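Local coordinates for Lmo1076 protein (Listeria monocytogenes serovar 1/2a, PDB 5JQC) that is a putative secreted autolysin, probably with amidase activity in cell-wall turnover, represented here by a piece built of three SH3-like GW modules, at residues A[110-115]-A[161-166]; A[148-151]-A[156-159]; A[204-209]-A[239-244]. All blocks are in the same frame, centred on the assembly; numbering follows the deposited sequence.

Interaction 1. Residues A[110-115]-A[161-166]; sequences GKITAG and FQVGGK
The ring of Phe161 meets the methyl end of Ile112 obliquely, along its CD2-CE2 side, and has CG2 of Val163 at its edge in the ring plane. Phe176 adds an edge-to-face contact to the same ring. Ile112 and Phe161 lie in the hydrophobic core of the middle GW module, with Val163 at its margin; the module is an SH3-like barrel of antiparallel strands in which residues 110-112 end strand 103-112 and residues 161-163 end strand 156-163. The two strands are not neighbours in the sheet: strand 144-153 runs between them. The contact therefore works across the barrel interior through side chains, with the CA atoms of Ile112 and Val163 still 9.8 Å apart. Reaching that far depends on the extended end of Ile112, where chi2 of 172° carries CD1 straight out from the backbone to cross the phenylalanine side chain at about a right angle. CD1 of Ile112 comes within 3.6 Å of CE2 of Phe161. Leu171 packs against both partners, and Tyr140 touches Ile112 and Val163, so the contact is one junction in a larger apolar cluster. Just beyond, the chain reverses in a type I' turn from Val163 to Lys166, whose two central glycines both have positive phi. The same Ile112 methyl, CD1, also approaches CG2 of Val163 at 4.3 Å.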
loop_
_atom_site.group_PDB
_atom_site.type_symbol
_atom_site.label_atom_id
_atom_site.label_comp_id
_atom_site.label_asym_id
_atom_site.label_seq_id
_atom_site.Cartn_x
_atom_site.Cartn_y
_atom_site.Cartn_z
ATOM N N GLY A 110 -2.631 -5.719 -11.575
ATOM C CA GLY A 110 -1.592 -6.722 -11.648
ATOM C C GLY A 110 -2.142 -8.062 -11.233
ATOM O O GLY A 110 -3.341 -8.220 -10.982
ATOM N N LYS A 111 -1.245 -9.037 -11.173
ATOM C CA LYS A 111 -1.581 -10.396 -10.773
ATOM C C LYS A 111 -0.902 -10.682 -9.438
ATOM O O LYS A 111 0.275 -10.355 -9.258
ATOM C CB LYS A 111 -1.138 -11.405 -11.835
ATOM C CG LYS A 111 -1.308 -12.864 -11.416
ATOM C CD LYS A 111 -1.197 -13.833 -12.590
ATOM C CE LYS A 111 -2.304 -13.582 -13.614
ATOM N NZ LYS A 111 -2.279 -14.599 -14.713
ATOM N N ILE A 112 -1.652 -11.253 -8.497
ATOM C CA ILE A 112 -1.080 -11.654 -7.218
ATOM C C ILE A 112 -0.282 -12.925 -7.459
ATOM O O ILE A 112 -0.858 -13.974 -7.743
ATOM C CB ILE A 112 -2.164 -11.875 -6.165
ATOM C CG1 ILE A 112 -2.879 -10.557 -5.877
ATOM C CG2 ILE A 112 -1.536 -12.477 -4.918
ATOM C CD1 ILE A 112 -4.083 -10.695 -5.001
ATOM N N THR A 113 1.041 -12.839 -7.370
ATOM C CA THR A 113 1.895 -13.980 -7.647
ATOM C C THR A 113 2.572 -14.552 -6.411
ATOM O O THR A 113 3.138 -15.648 -6.491
ATOM C CB THR A 113 2.964 -13.610 -8.682
ATOM O OG1 THR A 113 3.433 -12.279 -8.434
ATOM C CG2 THR A 113 2.395 -13.705 -10.081
ATOM N N ALA A 114 2.530 -13.864 -5.275
ATOM C CA ALA A 114 3.040 -14.458 -4.051
ATOM C C ALA A 114 2.111 -14.155 -2.889
ATOM O O ALA A 114 2.559 -13.833 -1.787
ATOM C CB ALA A 114 4.458 -13.977 -3.753
ATOM N N GLY A 115 0.797 -14.239 -3.118
ATOM C CA GLY A 115 -0.141 -14.077 -2.018
ATOM C C GLY A 115 -0.008 -15.145 -0.942
ATOM O O GLY A 115 -0.325 -14.899 0.226
ATOM N N PHE A 161 -5.632 -3.436 -2.248
ATOM C CA PHE A 161 -5.990 -4.052 -3.520
ATOM C C PHE A 161 -7.408 -4.612 -3.498
ATOM O O PHE A 161 -7.962 -4.946 -2.446
ATOM C CB PHE A 161 -5.021 -5.180 -3.893
ATOM C CG PHE A 161 -5.186 -6.414 -3.041
ATOM C CD1 PHE A 161 -4.683 -6.459 -1.759
ATOM C CD2 PHE A 161 -5.871 -7.512 -3.516
ATOM C CE1 PHE A 161 -4.859 -7.568 -0.976
ATOM C CE2 PHE A 161 -6.045 -8.618 -2.742
ATOM C CZ PHE A 161 -5.536 -8.652 -1.470
ATOM N N GLN A 162 -7.970 -4.750 -4.699
ATOM C CA GLN A 162 -9.314 -5.274 -4.907
ATOM C C GLN A 162 -9.262 -6.489 -5.820
ATOM O O GLN A 162 -8.465 -6.532 -6.767
ATOM C CB GLN A 162 -10.227 -4.221 -5.527
ATOM C CG GLN A 162 -10.222 -2.909 -4.778
ATOM C CD GLN A 162 -11.139 -1.881 -5.423
ATOM O OE1 GLN A 162 -11.016 -1.575 -6.613
ATOM N NE2 GLN A 162 -12.060 -1.335 -4.638
ATOM N N VAL A 163 -10.121 -7.469 -5.532
ATOM C CA VAL A 163 -10.340 -8.639 -6.384
ATOM C C VAL A 163 -11.844 -8.756 -6.631
ATOM O O VAL A 163 -12.636 -8.811 -5.678
ATOM C CB VAL A 163 -9.773 -9.933 -5.760
ATOM C CG1 VAL A 163 -10.012 -11.143 -6.661
ATOM C CG2 VAL A 163 -8.280 -9.789 -5.483
ATOM N N GLY A 164 -12.238 -8.779 -7.900
ATOM C CA GLY A 164 -13.654 -8.777 -8.240
ATOM C C GLY A 164 -14.424 -7.577 -7.721
ATOM O O GLY A 164 -15.528 -7.739 -7.188
ATOM N N GLY A 165 -13.869 -6.374 -7.851
ATOM C CA GLY A 165 -14.581 -5.182 -7.451
ATOM C C GLY A 165 -14.649 -4.919 -5.961
ATOM O O GLY A 165 -15.131 -3.850 -5.563
ATOM N N LYS A 166 -14.174 -5.841 -5.124
ATOM C CA LYS A 166 -14.227 -5.702 -3.671
ATOM C C LYS A 166 -12.821 -5.471 -3.104
ATOM O O LYS A 166 -11.896 -6.251 -3.376
ATOM C CB LYS A 166 -14.864 -6.948 -3.033
ATOM C CG LYS A 166 -16.395 -6.912 -2.891
ATOM C CD LYS A 166 -17.112 -7.019 -4.243
ATOM C CE LYS A 166 -18.645 -6.919 -4.127
ATOM N NZ LYS A 166 -19.298 -6.812 -5.473
#

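Interaction 2. Residues A[148-151]-A[156-159]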
loop_
_atom_site.group_PDB
_atom_site.type_symbol
_atom_site.label_atom_id
_atom_site.label_comp_id
_atom_site.label_asym_id
_atom_site.label_seq_id
_atom_site.Cartn_x
_atom_site.Cartn_y
_atom_site.Cartn_z
ATOM N N ILE A 148 -5.072 0.118 -5.439
ATOM C CA ILE A 148 -5.720 1.420 -5.275
ATOM C C ILE A 148 -5.000 2.347 -4.294
ATOM O O ILE A 148 -5.320 3.549 -4.254
ATOM C CB ILE A 148 -7.190 1.252 -4.847
ATOM C CG1 ILE A 148 -7.247 0.713 -3.420
ATOM C CG2 ILE A 148 -7.912 0.318 -5.810
ATOM C CD1 ILE A 148 -8.620 0.296 -2.974
ATOM N N LYS A 149 -4.044 1.848 -3.513
ATOM C CA LYS A 149 -3.374 2.696 -2.539
ATOM C C LYS A 149 -2.079 2.018 -2.122
ATOM O O LYS A 149 -1.983 0.788 -2.140
ATOM C CB LYS A 149 -4.272 2.929 -1.323
ATOM C CG LYS A 149 -4.039 4.216 -0.587
ATOM C CD LYS A 149 -4.826 4.181 0.715
ATOM C CE LYS A 149 -5.014 5.568 1.294
ATOM N NZ LYS A 149 -6.053 5.549 2.361
ATOM N N GLN A 150 -1.092 2.824 -1.728
ATOM C CA GLN A 150 0.133 2.283 -1.151
ATOM C C GLN A 150 0.458 3.004 0.146
ATOM O O GLN A 150 -0.030 4.107 0.412
ATOM C CB GLN A 150 1.329 2.391 -2.101
ATOM C CG GLN A 150 1.796 3.791 -2.392
ATOM C CD GLN A 150 3.138 3.803 -3.078
ATOM O OE1 GLN A 150 3.348 3.066 -4.027
ATOM N NE2 GLN A 150 4.069 4.618 -2.579
ATOM N N GLY A 151 1.288 2.349 0.954
ATOM C CA GLY A 151 1.821 2.920 2.169
ATOM C C GLY A 151 3.046 2.144 2.567
ATOM O O GLY A 151 3.137 0.944 2.277
ATOM N N ARG A 156 9.167 -1.448 3.977
ATOM C CA ARG A 156 8.389 -2.272 3.058
ATOM C C ARG A 156 7.171 -1.509 2.548
ATOM O O ARG A 156 6.570 -0.708 3.274
ATOM C CB ARG A 156 7.946 -3.582 3.723
ATOM C CG ARG A 156 9.078 -4.508 4.097
ATOM C CD ARG A 156 8.992 -4.806 5.605
ATOM N NE ARG A 156 10.281 -5.141 6.214
ATOM C CZ ARG A 156 10.420 -5.853 7.334
ATOM N NH1 ARG A 156 11.631 -6.109 7.823
ATOM N NH2 ARG A 156 9.345 -6.334 7.959
ATOM N N THR A 157 6.812 -1.763 1.295
ATOM C CA THR A 157 5.652 -1.153 0.659
ATOM C C THR A 157 4.497 -2.146 0.640
ATOM O O THR A 157 4.682 -3.322 0.305
ATOM C CB THR A 157 5.994 -0.714 -0.763
ATOM O OG1 THR A 157 7.198 0.059 -0.738
ATOM C CG2 THR A 157 4.884 0.127 -1.350
ATOM N N TYR A 158 3.317 -1.666 1.012
ATOM C CA TYR A 158 2.103 -2.460 1.090
ATOM C C TYR A 158 1.053 -1.861 0.169
ATOM O O TYR A 158 0.754 -0.665 0.262
ATOM C CB TYR A 158 1.576 -2.488 2.515
ATOM C CG TYR A 158 2.507 -3.232 3.440
ATOM C CD1 TYR A 158 2.468 -4.613 3.509
ATOM C CD2 TYR A 158 3.447 -2.557 4.215
ATOM C CE1 TYR A 158 3.313 -5.316 4.323
ATOM C CE2 TYR A 158 4.313 -3.261 5.054
ATOM C CZ TYR A 158 4.234 -4.643 5.096
ATOM O OH TYR A 158 5.076 -5.367 5.905
ATOM N N TYR A 159 0.483 -2.687 -0.698
ATOM C CA TYR A 159 -0.574 -2.251 -1.612
ATOM C C TYR A 159 -1.932 -2.600 -1.040
ATOM O O TYR A 159 -2.145 -3.734 -0.598
ATOM C CB TYR A 159 -0.453 -2.934 -2.965
ATOM C CG TYR A 159 0.632 -2.410 -3.824
ATOM C CD1 TYR A 159 1.160 -1.148 -3.618
ATOM C CD2 TYR A 159 1.127 -3.179 -4.856
ATOM C CE1 TYR A 159 2.170 -0.673 -4.429
ATOM C CE2 TYR A 159 2.124 -2.723 -5.672
ATOM C CZ TYR A 159 2.642 -1.467 -5.464
ATOM O OH TYR A 159 3.649 -1.015 -6.290
#
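Gln150 and Tyr159 come together through different first torsions: chi1 of 67° sets CG of Gln150 between its backbone N and carbonyl carbon, whereas chi1 of -75° places CG of Tyr159 beside the backbone N. From there the two side chains run side by side and point the same way. CB of Gln150 lies at the edge of the tyrosine ring, 3.9 Å from CD1 of Tyr159, and the amide plane is turned 29° from the ring plane. Farther out, OE1 of Gln150 lies 3.9 Å from CE1 of Tyr159, while its NE2 is hydrogen-bonded to the backbone carbonyl of Asn102.

The pair belongs to the antiparallel beta hairpin of strands 144-153 and 156-163 in the middle GW module. Gln150 and Tyr159 are a non-hydrogen-bonded pair; Gly151 and Tyr158, the next pair, are joined by two backbone bonds. Tyr158 N donates to Gly151 O at 2.9 Å, and Gly151 N returns the bond to Tyr158 O at 3.1 Å. A CA-H...O contact from CA of Gln150 to Tyr158 O, at 3.3 Å, gives that carbonyl a second approach. Tyr158 projects to the other face of the sheet from Tyr159 and packs on Trp170, while Tyr159 meets Phe176 edge-to-face and touches Leu106. The chemistry thus divides the work: directional backbone bonds fix which residues stand opposite each other, and the side-chain contact between Gln150 and Tyr159 adds packing while the amide's polar NE2 is satisfied by a neighbouring part of the module.

Interaction 3. Residues A[204-209]-A[239-244]; sequences SGVYNT and GTWYQF
A type II beta turn from Val206 to Thr209, in the long loop between strands 201-202 and 218-219, lies over strand 239-246 in the last GW module and packs on the indole of Trp241. CB of Tyr207 sits above one face of the six-membered ring of Trp241 in a CH-pi contact, 3.4 Å from that ring's centroid and 11° off the normal. With CG anti to the backbone N (chi1 172°), the tyrosine ring continues beyond this point and meets the indole obliquely, the planes 34° apart. At the five-membered end, CG1 of Val206 touches CD1 of Trp241 at 3.6 Å. The indole is also tied through NE1 to OG1 of Thr236.

The turn has its own brace: Val206 O accepts from Thr209 N at 3.2 Å and from Thr209 OG1 at 2.6 Å, both donors approaching from the same face of the carbonyl plane. Farther along the strand, one water donates to Ser204 O and accepts from NE2 of Gln243, 2.9 Å away. A connecting loop folded back over the strands in this way, with aromatic and aliphatic side chains filling the join, is in keeping with the SH3-like fold of GW modules.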
loop_
_atom_site.group_PDB
_atom_site.type_symbol
_atom_site.label_atom_id
_atom_site.label_comp_id
_atom_site.label_asym_id
_atom_site.label_seq_id
_atom_site.Cartn_x
_atom_site.Cartn_y
_atom_site.Cartn_z
ATOM N N SER A 204 -0.943 -12.334 -27.572
ATOM C CA SER A 204 -2.364 -12.111 -27.842
ATOM C C SER A 204 -2.803 -10.672 -27.546
ATOM O O SER A 204 -3.746 -10.170 -28.175
ATOM C CB SER A 204 -3.207 -13.089 -27.035
ATOM O OG SER A 204 -3.162 -12.771 -25.668
ATOM N N GLY A 205 -2.172 -10.012 -26.571
ATOM C CA GLY A 205 -2.408 -8.605 -26.303
ATOM C C GLY A 205 -1.098 -7.833 -26.296
ATOM O O GLY A 205 -0.024 -8.402 -26.498
ATOM N N VAL A 206 -1.206 -6.520 -26.081
ATOM C CA VAL A 206 0.004 -5.714 -25.951
ATOM C C VAL A 206 0.825 -6.269 -24.801
ATOM O O VAL A 206 0.276 -6.601 -23.744
ATOM C CB VAL A 206 -0.343 -4.238 -25.727
ATOM C CG1 VAL A 206 0.917 -3.419 -25.500
ATOM C CG2 VAL A 206 -1.172 -3.670 -26.915
ATOM N N TYR A 207 2.143 -6.382 -25.000
ATOM C CA TYR A 207 2.962 -7.219 -24.124
ATOM C C TYR A 207 2.935 -6.726 -22.678
ATOM O O TYR A 207 3.210 -5.549 -22.394
ATOM C CB TYR A 207 4.404 -7.274 -24.628
ATOM C CG TYR A 207 5.355 -7.976 -23.664
ATOM C CD1 TYR A 207 5.377 -9.370 -23.562
ATOM C CD2 TYR A 207 6.226 -7.246 -22.854
ATOM C CE1 TYR A 207 6.250 -10.014 -22.675
ATOM C CE2 TYR A 207 7.092 -7.875 -21.968
ATOM C CZ TYR A 207 7.100 -9.256 -21.882
ATOM O OH TYR A 207 7.960 -9.878 -21.010
ATOM N N ASN A 208 2.564 -7.639 -21.772
ATOM C CA ASN A 208 2.630 -7.447 -20.322
ATOM C C ASN A 208 1.618 -6.420 -19.826
ATOM O O ASN A 208 1.842 -5.734 -18.815
ATOM C CB ASN A 208 4.045 -7.071 -19.870
ATOM C CG ASN A 208 4.272 -7.346 -18.401
ATOM O OD1 ASN A 208 4.727 -6.473 -17.661
ATOM N ND2 ASN A 208 3.934 -8.545 -17.965
ATOM N N THR A 209 0.491 -6.312 -20.521
ATOM C CA THR A 209 -0.580 -5.430 -20.091
ATOM C C THR A 209 -1.733 -6.180 -19.416
ATOM O O THR A 209 -2.649 -5.535 -18.886
ATOM C CB THR A 209 -1.092 -4.619 -21.296
ATOM O OG1 THR A 209 -1.573 -5.512 -22.301
ATOM C CG2 THR A 209 0.041 -3.810 -21.914
ATOM N N GLY A 239 8.301 -0.835 -24.583
ATOM C CA GLY A 239 8.588 -0.742 -26.005
ATOM C C GLY A 239 7.359 -0.376 -26.824
ATOM O O GLY A 239 6.390 0.187 -26.310
ATOM N N THR A 240 7.450 -0.677 -28.115
ATOM C CA THR A 240 6.381 -0.413 -29.063
ATOM C C THR A 240 6.025 -1.701 -29.787
ATOM O O THR A 240 6.909 -2.411 -30.288
ATOM C CB THR A 240 6.777 0.669 -30.067
ATOM O OG1 THR A 240 7.097 1.877 -29.368
ATOM C CG2 THR A 240 5.635 0.937 -31.011
ATOM N N TRP A 241 4.723 -1.978 -29.853
ATOM C CA TRP A 241 4.179 -3.242 -30.319
ATOM C C TRP A 241 3.267 -2.983 -31.513
ATOM O O TRP A 241 2.527 -1.995 -31.541
ATOM C CB TRP A 241 3.435 -3.923 -29.160
ATOM C CG TRP A 241 4.249 -3.799 -27.862
ATOM C CD1 TRP A 241 4.200 -2.774 -26.939
ATOM C CD2 TRP A 241 5.267 -4.695 -27.399
ATOM N NE1 TRP A 241 5.112 -2.997 -25.929
ATOM C CE2 TRP A 241 5.773 -4.167 -26.186
ATOM C CE3 TRP A 241 5.790 -5.899 -27.885
ATOM C CZ2 TRP A 241 6.767 -4.801 -25.457
ATOM C CZ3 TRP A 241 6.778 -6.532 -27.152
ATOM C CH2 TRP A 241 7.259 -5.978 -25.955
ATOM N N TYR A 242 3.353 -3.850 -32.512
ATOM C CA TYR A 242 2.504 -3.768 -33.693
ATOM C C TYR A 242 1.546 -4.946 -33.683
ATOM O O TYR A 242 1.967 -6.081 -33.457
ATOM C CB TYR A 242 3.339 -3.783 -34.979
ATOM C CG TYR A 242 4.094 -2.507 -35.218
ATOM C CD1 TYR A 242 3.798 -1.377 -34.485
ATOM C CD2 TYR A 242 5.094 -2.427 -36.182
ATOM C CE1 TYR A 242 4.463 -0.197 -34.690
ATOM C CE2 TYR A 242 5.778 -1.238 -36.393
ATOM C CZ TYR A 242 5.453 -0.127 -35.640
ATOM O OH TYR A 242 6.101 1.077 -35.823
ATOM N N GLN A 243 0.264 -4.686 -33.921
ATOM C CA GLN A 243 -0.683 -5.763 -34.169
ATOM C C GLN A 243 -0.702 -5.992 -35.675
ATOM O O GLN A 243 -0.875 -5.039 -36.440
ATOM C CB GLN A 243 -2.075 -5.427 -33.629
ATOM C CG GLN A 243 -2.972 -6.668 -33.486
ATOM C CD GLN A 243 -4.404 -6.332 -33.091
ATOM O OE1 GLN A 243 -4.974 -5.356 -33.573
ATOM N NE2 GLN A 243 -4.990 -7.137 -32.216
ATOM N N PHE A 244 -0.470 -7.232 -36.108
ATOM C CA PHE A 244 -0.287 -7.483 -37.529
ATOM C C PHE A 244 -1.208 -8.599 -38.014
ATOM O O PHE A 244 -1.794 -9.353 -37.228
ATOM C CB PHE A 244 1.186 -7.792 -37.861
ATOM C CG PHE A 244 1.696 -9.106 -37.312
ATOM C CD1 PHE A 244 2.230 -9.180 -36.033
ATOM C CD2 PHE A 244 1.679 -10.261 -38.091
ATOM C CE1 PHE A 244 2.709 -10.386 -35.527
ATOM C CE2 PHE A 244 2.163 -11.471 -37.595
ATOM C CZ PHE A 244 2.677 -11.532 -36.310
HETATM O O HOH W 1 -4.528 -9.749 -31.122
#

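How the interactions relate
Interactions 1 and 2 share strand 156-163 of the middle GW module, and they differ in how they use the sheet. Interaction 2 joins adjacent strands of a hairpin, chiefly through backbone hydrogen bonds, and is partly buried. Interaction 1 lies in the core and spans non-adjacent strands with apolar side chains alone. Their centres are 13 Å apart, and they touch where OE1 of Gln162 packs on CG2 of Ile148. Interaction 3 is also buried but belongs to the next module, its centre 23 Å from that of interaction 1; there a loop meets a strand, combining CH-pi packing with a water bridge. Together they illustrate a general division: backbone pairing sets strand register, while side chains close the interior.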